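Local atomic coordinates of hypothetical protein (Staphylococcus aureus subsp. aureus, PDB entry 2IL5), a protein that is of unknown function but belongs to the Activator of Hsp90 ATPase homolog 1-like family and probably adopts the Bet v 1-like helix-grip fold. Residues V9-E17 against Y139-H147; V74-E82 against Y89-P97. All blocks are in the same frame, centred on the assembly; numbering follows the deposited sequence.

Contact 1 of 2, residues V9-E17 against Y139-H147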
# COMPACT_ATOMS: atom_id res chain seq x y z
N VAL A 9 6.59 22.47 -11.02
CA VAL A 9 5.21 22.95 -10.91
C VAL A 9 4.20 22.14 -11.76
O VAL A 9 2.99 22.26 -11.57
CB VAL A 9 5.08 24.50 -11.13
CG1 VAL A 9 5.53 24.93 -12.55
CG2 VAL A 9 3.65 25.00 -10.80
N GLU A 10 4.72 21.28 -12.65
CA GLU A 10 3.93 20.65 -13.72
C GLU A 10 3.55 19.17 -13.49
O GLU A 10 2.74 18.61 -14.22
CB GLU A 10 4.61 20.87 -15.08
CG GLU A 10 4.60 22.34 -15.51
CD GLU A 10 5.14 22.58 -16.93
OE1 GLU A 10 5.24 21.61 -17.72
OE2 GLU A 10 5.45 23.74 -17.25
N ASN A 11 4.14 18.57 -12.46
CA ASN A 11 3.85 17.20 -12.08
C ASN A 11 2.50 17.15 -11.39
O ASN A 11 2.23 17.98 -10.51
CB ASN A 11 4.90 16.68 -11.12
CG ASN A 11 6.26 16.43 -11.79
OD1 ASN A 11 6.41 16.48 -13.02
ND2 ASN A 11 7.25 16.15 -10.95
N GLU A 12 1.67 16.18 -11.79
CA GLU A 12 0.31 16.03 -11.25
C GLU A 12 0.21 14.68 -10.59
O GLU A 12 1.03 13.80 -10.86
CB GLU A 12 -0.76 16.12 -12.34
CG GLU A 12 -0.80 17.43 -13.08
CD GLU A 12 -1.49 17.33 -14.44
OE1 GLU A 12 -2.22 16.34 -14.69
OE2 GLU A 12 -1.32 18.25 -15.26
N HIS A 13 -0.81 14.54 -9.74
CA HIS A 13 -1.04 13.36 -8.95
C HIS A 13 -1.94 12.39 -9.69
O HIS A 13 -2.86 12.79 -10.37
CB HIS A 13 -1.72 13.73 -7.64
CG HIS A 13 -0.87 14.56 -6.71
ND1 HIS A 13 0.12 14.01 -5.92
CD2 HIS A 13 -0.89 15.88 -6.42
CE1 HIS A 13 0.69 14.96 -5.20
NE2 HIS A 13 0.09 16.10 -5.48
N VAL A 14 -1.69 11.09 -9.55
CA VAL A 14 -2.77 10.17 -9.74
C VAL A 14 -3.29 9.71 -8.36
O VAL A 14 -2.53 9.62 -7.39
CB VAL A 14 -2.49 9.00 -10.72
CG1 VAL A 14 -1.92 9.54 -12.05
CG2 VAL A 14 -1.59 8.01 -10.14
N GLU A 15 -4.59 9.43 -8.33
CA GLU A 15 -5.27 8.96 -7.18
C GLU A 15 -5.96 7.64 -7.43
O GLU A 15 -6.69 7.49 -8.41
CB GLU A 15 -6.26 10.03 -6.68
CG GLU A 15 -5.53 11.29 -6.28
CD GLU A 15 -6.42 12.42 -5.93
OE1 GLU A 15 -7.07 12.99 -6.82
OE2 GLU A 15 -6.49 12.78 -4.73
N VAL A 16 -5.75 6.71 -6.51
CA VAL A 16 -6.36 5.40 -6.57
C VAL A 16 -7.33 5.26 -5.40
O VAL A 16 -6.99 5.56 -4.27
CB VAL A 16 -5.25 4.28 -6.66
CG1 VAL A 16 -5.82 2.90 -6.44
CG2 VAL A 16 -4.52 4.34 -8.05
N GLU A 17 -8.55 4.84 -5.69
CA GLU A 17 -9.57 4.67 -4.68
C GLU A 17 -10.07 3.27 -4.80
O GLU A 17 -10.59 2.89 -5.84
CB GLU A 17 -10.70 5.68 -4.86
CG GLU A 17 -10.28 7.12 -4.54
CD GLU A 17 -11.39 8.10 -4.78
OE1 GLU A 17 -11.74 8.30 -5.97
OE2 GLU A 17 -11.92 8.66 -3.80
N TYR A 139 1.16 13.14 -21.64
CA TYR A 139 1.17 13.20 -20.18
C TYR A 139 -0.06 12.53 -19.55
O TYR A 139 0.02 11.79 -18.56
CB TYR A 139 1.23 14.65 -19.71
CG TYR A 139 1.56 14.71 -18.25
CD1 TYR A 139 2.51 13.82 -17.70
CD2 TYR A 139 0.89 15.57 -17.38
CE1 TYR A 139 2.78 13.81 -16.37
CE2 TYR A 139 1.19 15.58 -16.03
CZ TYR A 139 2.14 14.68 -15.55
OH TYR A 139 2.49 14.70 -14.22
N LYS A 140 -1.20 12.83 -20.13
CA LYS A 140 -2.43 12.24 -19.75
C LYS A 140 -2.41 10.71 -19.94
O LYS A 140 -2.86 9.99 -19.06
CB LYS A 140 -3.58 12.94 -20.45
CG LYS A 140 -4.80 12.06 -20.75
CD LYS A 140 -6.11 12.91 -20.78
CE LYS A 140 -7.31 12.02 -21.09
NZ LYS A 140 -8.59 12.53 -20.52
N GLN A 141 -1.85 10.24 -21.05
CA GLN A 141 -1.66 8.81 -21.28
C GLN A 141 -0.72 8.13 -20.29
O GLN A 141 -0.98 7.01 -19.90
CB GLN A 141 -1.30 8.52 -22.77
CG GLN A 141 -2.44 9.04 -23.73
CD GLN A 141 -2.17 8.98 -25.28
OE1 GLN A 141 -3.13 8.77 -26.06
NE2 GLN A 141 -0.91 9.20 -25.72
N LYS A 142 0.40 8.79 -19.93
CA LYS A 142 1.32 8.28 -18.91
C LYS A 142 0.66 8.18 -17.50
O LYS A 142 0.94 7.25 -16.77
CB LYS A 142 2.57 9.17 -18.80
CG LYS A 142 3.59 8.62 -17.80
CD LYS A 142 4.84 9.45 -17.65
CE LYS A 142 5.82 8.84 -16.60
NZ LYS A 142 6.88 9.81 -16.30
N LYS A 143 -0.18 9.14 -17.12
CA LYS A 143 -0.91 9.07 -15.84
C LYS A 143 -1.99 8.00 -15.81
O LYS A 143 -2.18 7.37 -14.79
CB LYS A 143 -1.54 10.40 -15.47
CG LYS A 143 -0.50 11.52 -15.35
CD LYS A 143 -1.21 12.84 -15.53
CE LYS A 143 -2.13 13.06 -14.41
NZ LYS A 143 -3.18 14.00 -14.87
N LYS A 144 -2.68 7.80 -16.93
CA LYS A 144 -3.63 6.72 -17.06
C LYS A 144 -2.98 5.32 -16.94
O LYS A 144 -3.49 4.48 -16.22
CB LYS A 144 -4.41 6.88 -18.37
CG LYS A 144 -5.35 5.73 -18.70
CD LYS A 144 -6.77 5.91 -18.14
CE LYS A 144 -6.88 5.52 -16.64
NZ LYS A 144 -8.13 4.75 -16.30
N GLU A 145 -1.85 5.10 -17.62
CA GLU A 145 -1.06 3.86 -17.55
C GLU A 145 -0.58 3.62 -16.12
O GLU A 145 -0.60 2.50 -15.63
CB GLU A 145 0.17 3.94 -18.47
CG GLU A 145 0.05 3.32 -19.83
CD GLU A 145 0.73 4.14 -20.95
OE1 GLU A 145 1.85 4.71 -20.76
OE2 GLU A 145 0.12 4.22 -22.04
N TYR A 146 -0.05 4.67 -15.52
CA TYR A 146 0.41 4.64 -14.13
C TYR A 146 -0.73 4.31 -13.12
O TYR A 146 -0.57 3.43 -12.28
CB TYR A 146 1.16 5.95 -13.76
CG TYR A 146 1.74 5.88 -12.38
CD1 TYR A 146 2.85 5.08 -12.11
CD2 TYR A 146 1.14 6.57 -11.33
CE1 TYR A 146 3.35 4.99 -10.81
CE2 TYR A 146 1.62 6.47 -10.03
CZ TYR A 146 2.72 5.69 -9.77
OH TYR A 146 3.21 5.63 -8.48
N HIS A 147 -1.87 4.97 -13.25
CA HIS A 147 -3.07 4.69 -12.50
C HIS A 147 -3.52 3.23 -12.61
O HIS A 147 -3.83 2.61 -11.60
CB HIS A 147 -4.22 5.59 -12.95
CG HIS A 147 -5.52 5.31 -12.24
ND1 HIS A 147 -6.42 4.37 -12.68
CD2 HIS A 147 -6.06 5.85 -11.12
CE1 HIS A 147 -7.47 4.34 -11.87
NE2 HIS A 147 -7.28 5.22 -10.91
O HOH W 1 -9.19 4.78 -8.51

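Contact 2 of 2, residues V74-E82 against Y89-P97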
# COMPACT_ATOMS: atom_id res chain seq x y z
N VAL A 74 17.11 -5.97 -6.24
CA VAL A 74 16.33 -5.73 -5.03
C VAL A 74 15.42 -4.52 -5.22
O VAL A 74 15.73 -3.59 -6.00
CB VAL A 74 17.32 -5.63 -3.80
CG1 VAL A 74 16.78 -4.81 -2.68
CG2 VAL A 74 17.72 -7.03 -3.31
N ASN A 75 14.27 -4.58 -4.56
CA ASN A 75 13.38 -3.44 -4.36
C ASN A 75 13.44 -3.03 -2.91
O ASN A 75 13.21 -3.86 -2.04
CB ASN A 75 11.93 -3.83 -4.66
CG ASN A 75 11.37 -3.09 -5.82
OD1 ASN A 75 11.81 -3.29 -6.98
ND2 ASN A 75 10.40 -2.18 -5.53
N VAL A 76 13.73 -1.74 -2.68
CA VAL A 76 13.69 -1.15 -1.33
C VAL A 76 12.47 -0.22 -1.20
O VAL A 76 12.25 0.68 -2.02
CB VAL A 76 15.02 -0.42 -0.95
CG1 VAL A 76 14.95 0.10 0.47
CG2 VAL A 76 16.22 -1.36 -1.11
N ILE A 77 11.66 -0.49 -0.20
CA ILE A 77 10.48 0.25 0.04
C ILE A 77 10.57 0.74 1.48
O ILE A 77 10.74 -0.05 2.42
CB ILE A 77 9.20 -0.60 -0.21
CG1 ILE A 77 9.23 -1.23 -1.60
CG2 ILE A 77 7.91 0.20 0.03
CD1 ILE A 77 9.46 -2.77 -1.62
N GLU A 78 10.50 2.05 1.64
CA GLU A 78 10.59 2.70 2.95
C GLU A 78 9.53 3.75 3.08
O GLU A 78 9.13 4.34 2.10
CB GLU A 78 11.94 3.39 3.12
CG GLU A 78 13.11 2.46 3.23
CD GLU A 78 14.37 3.23 3.51
OE1 GLU A 78 14.56 4.31 2.88
OE2 GLU A 78 15.17 2.77 4.37
N GLY A 79 9.14 4.04 4.32
CA GLY A 79 8.20 5.10 4.58
C GLY A 79 7.95 5.21 6.05
O GLY A 79 8.67 4.64 6.90
N ILE A 80 6.88 5.93 6.35
CA ILE A 80 6.56 6.37 7.70
C ILE A 80 5.09 6.12 8.00
O ILE A 80 4.24 6.33 7.13
CB ILE A 80 6.85 7.92 7.83
CG1 ILE A 80 8.34 8.21 7.83
CG2 ILE A 80 6.25 8.47 9.09
CD1 ILE A 80 9.07 7.50 8.90
N TYR A 81 4.79 5.70 9.22
CA TYR A 81 3.41 5.75 9.67
C TYR A 81 3.10 7.17 10.12
O TYR A 81 3.81 7.72 10.94
CB TYR A 81 3.19 4.78 10.80
CG TYR A 81 3.27 3.36 10.35
CD1 TYR A 81 2.18 2.77 9.70
CD2 TYR A 81 4.46 2.60 10.52
CE1 TYR A 81 2.22 1.47 9.29
CE2 TYR A 81 4.53 1.31 10.09
CZ TYR A 81 3.39 0.74 9.48
OH TYR A 81 3.39 -0.56 9.04
N GLU A 82 2.08 7.79 9.56
CA GLU A 82 1.75 9.12 10.00
C GLU A 82 0.61 9.07 11.03
O GLU A 82 0.60 9.80 11.98
CB GLU A 82 1.42 10.04 8.82
CG GLU A 82 2.50 9.98 7.79
CD GLU A 82 2.74 11.26 7.08
OE1 GLU A 82 2.32 11.33 5.90
OE2 GLU A 82 3.35 12.19 7.68
N TYR A 89 -7.92 3.24 11.25
CA TYR A 89 -7.30 4.14 10.28
C TYR A 89 -5.83 4.05 10.30
O TYR A 89 -5.20 4.17 11.34
CB TYR A 89 -7.78 5.59 10.51
CG TYR A 89 -7.31 6.63 9.50
CD1 TYR A 89 -7.60 6.52 8.14
CD2 TYR A 89 -6.63 7.78 9.93
CE1 TYR A 89 -7.17 7.50 7.21
CE2 TYR A 89 -6.21 8.77 9.03
CZ TYR A 89 -6.49 8.62 7.68
OH TYR A 89 -6.07 9.62 6.81
N VAL A 90 -5.30 3.84 9.10
CA VAL A 90 -3.88 3.97 8.85
C VAL A 90 -3.63 5.03 7.75
O VAL A 90 -4.20 4.96 6.66
CB VAL A 90 -3.22 2.59 8.44
CG1 VAL A 90 -1.73 2.77 8.18
CG2 VAL A 90 -3.44 1.52 9.49
N LYS A 91 -2.82 6.04 8.09
CA LYS A 91 -2.18 6.95 7.13
C LYS A 91 -0.67 6.70 7.16
O LYS A 91 -0.03 6.78 8.22
CB LYS A 91 -2.48 8.41 7.44
CG LYS A 91 -1.95 9.43 6.42
CD LYS A 91 -2.35 10.86 6.92
CE LYS A 91 -1.77 12.04 6.13
NZ LYS A 91 -1.68 11.68 4.64
N MSE A 92 -0.13 6.37 6.00
CA MSE A 92 1.27 6.08 5.88
C MSE A 92 1.82 6.66 4.57
O MSE A 92 1.04 7.01 3.66
CB MSE A 92 1.52 4.57 6.02
CG MSE A 92 0.92 3.71 4.95
SE MSE A 92 0.92 1.84 5.31
CE MSE A 92 2.84 1.61 5.38
N THR A 93 3.14 6.80 4.52
CA THR A 93 3.84 7.12 3.28
C THR A 93 4.52 5.89 2.62
O THR A 93 4.91 4.89 3.29
CB THR A 93 4.89 8.23 3.41
OG1 THR A 93 6.09 7.71 3.98
CG2 THR A 93 4.39 9.41 4.22
N ILE A 94 4.58 5.99 1.30
CA ILE A 94 5.46 5.18 0.43
C ILE A 94 6.49 6.18 -0.07
O ILE A 94 6.18 7.11 -0.78
CB ILE A 94 4.71 4.60 -0.74
CG1 ILE A 94 3.68 3.60 -0.26
CG2 ILE A 94 5.69 3.86 -1.68
CD1 ILE A 94 4.21 2.13 -0.27
N GLY A 95 7.72 6.04 0.39
CA GLY A 95 8.69 7.10 0.19
C GLY A 95 9.01 7.79 1.49
O GLY A 95 8.16 7.99 2.36
N MSE A 96 10.27 8.18 1.59
CA MSE A 96 10.83 8.66 2.83
C MSE A 96 10.85 10.22 2.78
O MSE A 96 11.53 10.81 1.92
CB MSE A 96 12.22 8.01 2.96
CG MSE A 96 12.73 7.81 4.37
SE MSE A 96 11.58 6.84 5.62
CE MSE A 96 12.31 7.63 7.26
N PRO A 97 10.06 10.89 3.67
CA PRO A 97 10.01 12.36 3.75
C PRO A 97 11.36 13.03 3.55
O PRO A 97 11.41 14.22 3.24
CB PRO A 97 9.50 12.61 5.17
CG PRO A 97 8.62 11.41 5.49
CD PRO A 97 9.12 10.25 4.62
O HOH W 2 0.62 9.92 4.28

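Contact 1 of 2, residues V9-E17 against Y139-H147
The phenol oxygen of Tyr139 is gripped from two directions: it takes the backbone N-H of Glu12 in a nearly straight bond (N to OH 3.0 Å, 163°), and is also hydrogen-bonded to the carbonyl of Val128 on the adjoining strand. That double hold fixes the end of the Tyr139 ring against the backbone at Glu12, whose side chain crosses the same ring at a slant. Its OE2 lies at the ring edge, in plane, with the carboxylate turned 73° from the ring. The other oxygen, OE1, forms a salt bridge with Lys143 NZ, met nearly along the C-O axis; the modelled 2.5 Å is unusually short and its exact value doubtful. Lys143 gets there by lying over a face of Tyr139, where its CD sits 3.7 Å above the ring plane near the rim, and by bending at chi3 (66°), which carries the ammonium across the glutamate chain. Two residues along the strand the contact turns apolar. Buried Val14 splits its two methyls: CG1 slides against Lys143 CB at 3.5 Å, while CG2 meets the edge of Tyr146 at CD2, 3.3 Å away. The hydroxyl of Tyr146 continues to Ser126 and Tyr124. Beyond Val14 the imidazole of His147 presents its edge to the strand, CD2 lying 3.2 Å from Glu15 O, and a water links its NE2 to Glu17 N. The long C-terminal helix 136-166 packs here on the outermost strand 12-22 of an antiparallel sheet, as in the helix-grip fold of Bet v 1-like proteins.

Contact 2 of 2, residues V74-E82 against Y89-P97
Thr93 and Ile80 form the tight centre of this strand pair. The amide of Thr93 gives a hydrogen bond to Ile80 O (N to O 2.9 Å), but the amide of Ile80 answers to a side chain: its N-H goes to Thr93 OG1, bent at 139° with N and OG1 3.1 Å apart. The same hydroxyl donates to Gly95 O at 2.6 Å, so one oxygen ties both strands and the turn-off after Ile94 together. With chi1 at 79°, OG1 sits between the backbone N and the carbonyl carbon, which turns it to the backbone N of Ile80. Thr93 O, whose hydroxyl partner is Tyr63 of strand 62-68, on the far side of strand 74-85, is also met by the CA-H of Gly79, CA to O 3.5 Å, where the absence of a side chain permits the approach. Further bonds run from Gly95 N to Glu78 O and from Glu82 N to Lys91 O. On one buried face Tyr81 and selenomethionine Met92, a non-hydrogen-bonded pair, lie side by side and point the same way; Met92 SE lies 5.2 Å from the Tyr81 ring centroid, obliquely placed, a Met-aromatic contact, and Val90 CG1 adds to the ring edge.

The face of Ile80 and Thr93 runs out to solvent at its ends. At one, selenomethionine Met96 and Pro97, both exposed, lie against Ile80, Met96 CE touching its CD1 at 3.6 Å. At the other, Glu82 OE1 and Lys91 NZ stay 4.2 Å apart with a water spanning them (2.7 Å from Glu82 OE1), while Lys91 has its direct salt bridge with Glu107. Strands 74-85 and 89-94 thus make an antiparallel beta hairpin inside the curved sheet.

How the contacts relate
The two contacts share one seven-stranded antiparallel sheet but bear on different parts of it. Contact 1 joins the outermost strand 12-22 to the C-terminal helix, whereas contact 2 pairs interior strands, with strands 118-128 and 104-112 lying between. Their centres are 20 Å apart, and their nearest atoms about 7 Å, so they do not touch. Along the chain, contact 2 is nested inside the loop that contact 1 closes. A bound sodium ion lies nearer contact 2: Gly95 is about 4 Å from it, against about 10 Å for the side chain of Tyr146 in contact 1.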